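Local coordinates for sulfate transporter 4.1, chloroplastic (Arabidopsis thaliana, PDB 7LHV), which cotransports sulfate with protons across a membrane and may take part in regulating sulfate assimilation, at residues Pro319-Pro324 against Gly379-Ala384. Residues are numbered along the deposited sequence; the frame is centred on the assembly and turned at random.
Sequences PTFSFP and GSLFSA
Phe-321 meets Phe-382 in a T-shaped pair: the ring centroids lie 5.6 Å apart, the planes stand at 79°, and the Phe-321 edge is turned to the Phe-382 face. The closest carbons are Phe-321 CD1 and Phe-382 CE2, at 3.8 Å. With CG of Phe-321 anti to its own N (chi1 -171°), the ring also runs alongside Leu-381, pointing the same way, and CE1 of Phe-321 touches Leu-381 CD1 at 3.6 Å. The two methyls of this leucine are shared out, since CD2 lies over one face of Phe-323, displaced toward the rim and 4.1 Å from Phe-323 CE1. Leu-381 thus touches both rings from one side, CD1 at Phe-321 and CD2 at Phe-323.

One backbone bond joins the segments here. Ser-322 N donates to Leu-381 O over 3.2 Å, with an N-H...O angle of 169°, so the last helical residue has its C=O engaged by the loop. At the start of the loop segment, Pro-319 packs its CB 3.4 Å from Phe-382 O, just where the chain leaves helical geometry.

The contact joins the end of helix 365-381 to the loop between helices 284-300 and 330-358. Helix 125-141 adjoins it through Tyr-129 and Phe-132 at Pro-319 and Val-133 at Phe-382, while helix 173-194 meets Pro-324, Ser-380 and Ser-383, all within the sulfate permease region.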
loop_
_atom_site.group_PDB
_atom_site.type_symbol
_atom_site.label_atom_id
_atom_site.label_comp_id
_atom_site.label_asym_id
_atom_site.label_seq_id
_atom_site.Cartn_x
_atom_site.Cartn_y
_atom_site.Cartn_z
ATOM N N PRO A 319 -30.212 -14.324 26.804
ATOM C CA PRO A 319 -29.163 -15.281 26.441
ATOM C C PRO A 319 -28.303 -15.648 27.638
ATOM O O PRO A 319 -28.133 -14.865 28.576
ATOM C CB PRO A 319 -28.351 -14.533 25.379
ATOM C CG PRO A 319 -28.628 -13.096 25.633
ATOM C CD PRO A 319 -30.039 -13.031 26.123
ATOM N N THR A 320 -27.759 -16.860 27.597
ATOM C CA THR A 320 -26.918 -17.380 28.664
ATOM C C THR A 320 -25.453 -17.388 28.245
ATOM O O THR A 320 -25.119 -17.403 27.058
ATOM C CB THR A 320 -27.353 -18.795 29.058
ATOM O OG1 THR A 320 -27.296 -19.651 27.909
ATOM C CG2 THR A 320 -28.768 -18.782 29.608
ATOM N N PHE A 321 -24.575 -17.374 29.246
ATOM C CA PHE A 321 -23.142 -17.374 28.992
ATOM C C PHE A 321 -22.712 -18.695 28.369
ATOM O O PHE A 321 -23.093 -19.769 28.843
ATOM C CB PHE A 321 -22.375 -17.127 30.290
ATOM C CG PHE A 321 -20.903 -16.903 30.092
ATOM C CD1 PHE A 321 -20.407 -15.628 29.882
ATOM C CD2 PHE A 321 -20.017 -17.965 30.112
ATOM C CE1 PHE A 321 -19.057 -15.417 29.698
ATOM C CE2 PHE A 321 -18.667 -17.761 29.928
ATOM C CZ PHE A 321 -18.186 -16.484 29.720
ATOM N N SER A 322 -21.911 -18.614 27.309
ATOM C CA SER A 322 -21.405 -19.808 26.639
ATOM C C SER A 322 -20.203 -19.417 25.797
ATOM O O SER A 322 -20.321 -18.557 24.918
ATOM C CB SER A 322 -22.485 -20.451 25.769
ATOM O OG SER A 322 -23.500 -21.044 26.560
ATOM N N PHE A 323 -19.059 -20.040 26.060
ATOM C CA PHE A 323 -17.893 -19.833 25.220
ATOM C C PHE A 323 -18.136 -20.438 23.839
ATOM O O PHE A 323 -18.882 -21.410 23.704
ATOM C CB PHE A 323 -16.658 -20.469 25.847
ATOM C CG PHE A 323 -15.884 -19.551 26.744
ATOM C CD1 PHE A 323 -14.894 -18.732 26.231
ATOM C CD2 PHE A 323 -16.135 -19.519 28.105
ATOM C CE1 PHE A 323 -14.175 -17.889 27.056
ATOM C CE2 PHE A 323 -15.420 -18.680 28.935
ATOM C CZ PHE A 323 -14.439 -17.864 28.410
ATOM N N PRO A 324 -17.532 -19.873 22.795
ATOM C CA PRO A 324 -17.645 -20.483 21.464
ATOM C C PRO A 324 -17.020 -21.871 21.435
ATOM O O PRO A 324 -16.033 -22.148 22.117
ATOM C CB PRO A 324 -16.885 -19.505 20.561
ATOM C CG PRO A 324 -16.911 -18.204 21.305
ATOM C CD PRO A 324 -16.843 -18.574 22.754
ATOM N N GLY A 379 -20.503 -9.535 23.759
ATOM C CA GLY A 379 -21.637 -10.039 23.007
ATOM C C GLY A 379 -21.419 -11.457 22.517
ATOM O O GLY A 379 -22.333 -12.283 22.557
ATOM N N SER A 380 -20.206 -11.760 22.053
ATOM C CA SER A 380 -19.890 -13.126 21.657
ATOM C C SER A 380 -20.004 -14.070 22.840
ATOM O O SER A 380 -20.528 -15.182 22.712
ATOM C CB SER A 380 -18.487 -13.184 21.067
ATOM O OG SER A 380 -18.287 -12.108 20.178
ATOM N N LEU A 381 -19.518 -13.643 24.005
ATOM C CA LEU A 381 -19.699 -14.451 25.203
ATOM C C LEU A 381 -21.164 -14.640 25.565
ATOM O O LEU A 381 -21.487 -15.602 26.268
ATOM C CB LEU A 381 -18.956 -13.834 26.386
ATOM C CG LEU A 381 -17.432 -13.819 26.302
ATOM C CD1 LEU A 381 -16.843 -13.484 27.655
ATOM C CD2 LEU A 381 -16.916 -15.155 25.807
ATOM N N PHE A 382 -22.053 -13.763 25.105
ATOM C CA PHE A 382 -23.478 -13.892 25.392
ATOM C C PHE A 382 -24.291 -14.090 24.117
ATOM O O PHE A 382 -25.383 -13.538 23.965
ATOM C CB PHE A 382 -23.985 -12.690 26.178
ATOM C CG PHE A 382 -23.738 -12.790 27.649
ATOM C CD1 PHE A 382 -24.658 -13.407 28.476
ATOM C CD2 PHE A 382 -22.580 -12.280 28.205
ATOM C CE1 PHE A 382 -24.432 -13.506 29.831
ATOM C CE2 PHE A 382 -22.348 -12.375 29.559
ATOM C CZ PHE A 382 -23.275 -12.988 30.373
ATOM N N SER A 383 -23.766 -14.886 23.183
ATOM C CA SER A 383 -24.495 -15.338 21.994
ATOM C C SER A 383 -24.982 -14.168 21.136
ATOM O O SER A 383 -26.178 -13.977 20.921
ATOM C CB SER A 383 -25.664 -16.244 22.388
ATOM O OG SER A 383 -25.249 -17.260 23.281
ATOM N N ALA A 384 -24.028 -13.392 20.625
ATOM C CA ALA A 384 -24.329 -12.290 19.727
ATOM C C ALA A 384 -23.371 -12.304 18.547
ATOM O O ALA A 384 -22.243 -12.790 18.651
ATOM C CB ALA A 384 -24.243 -10.940 20.441
#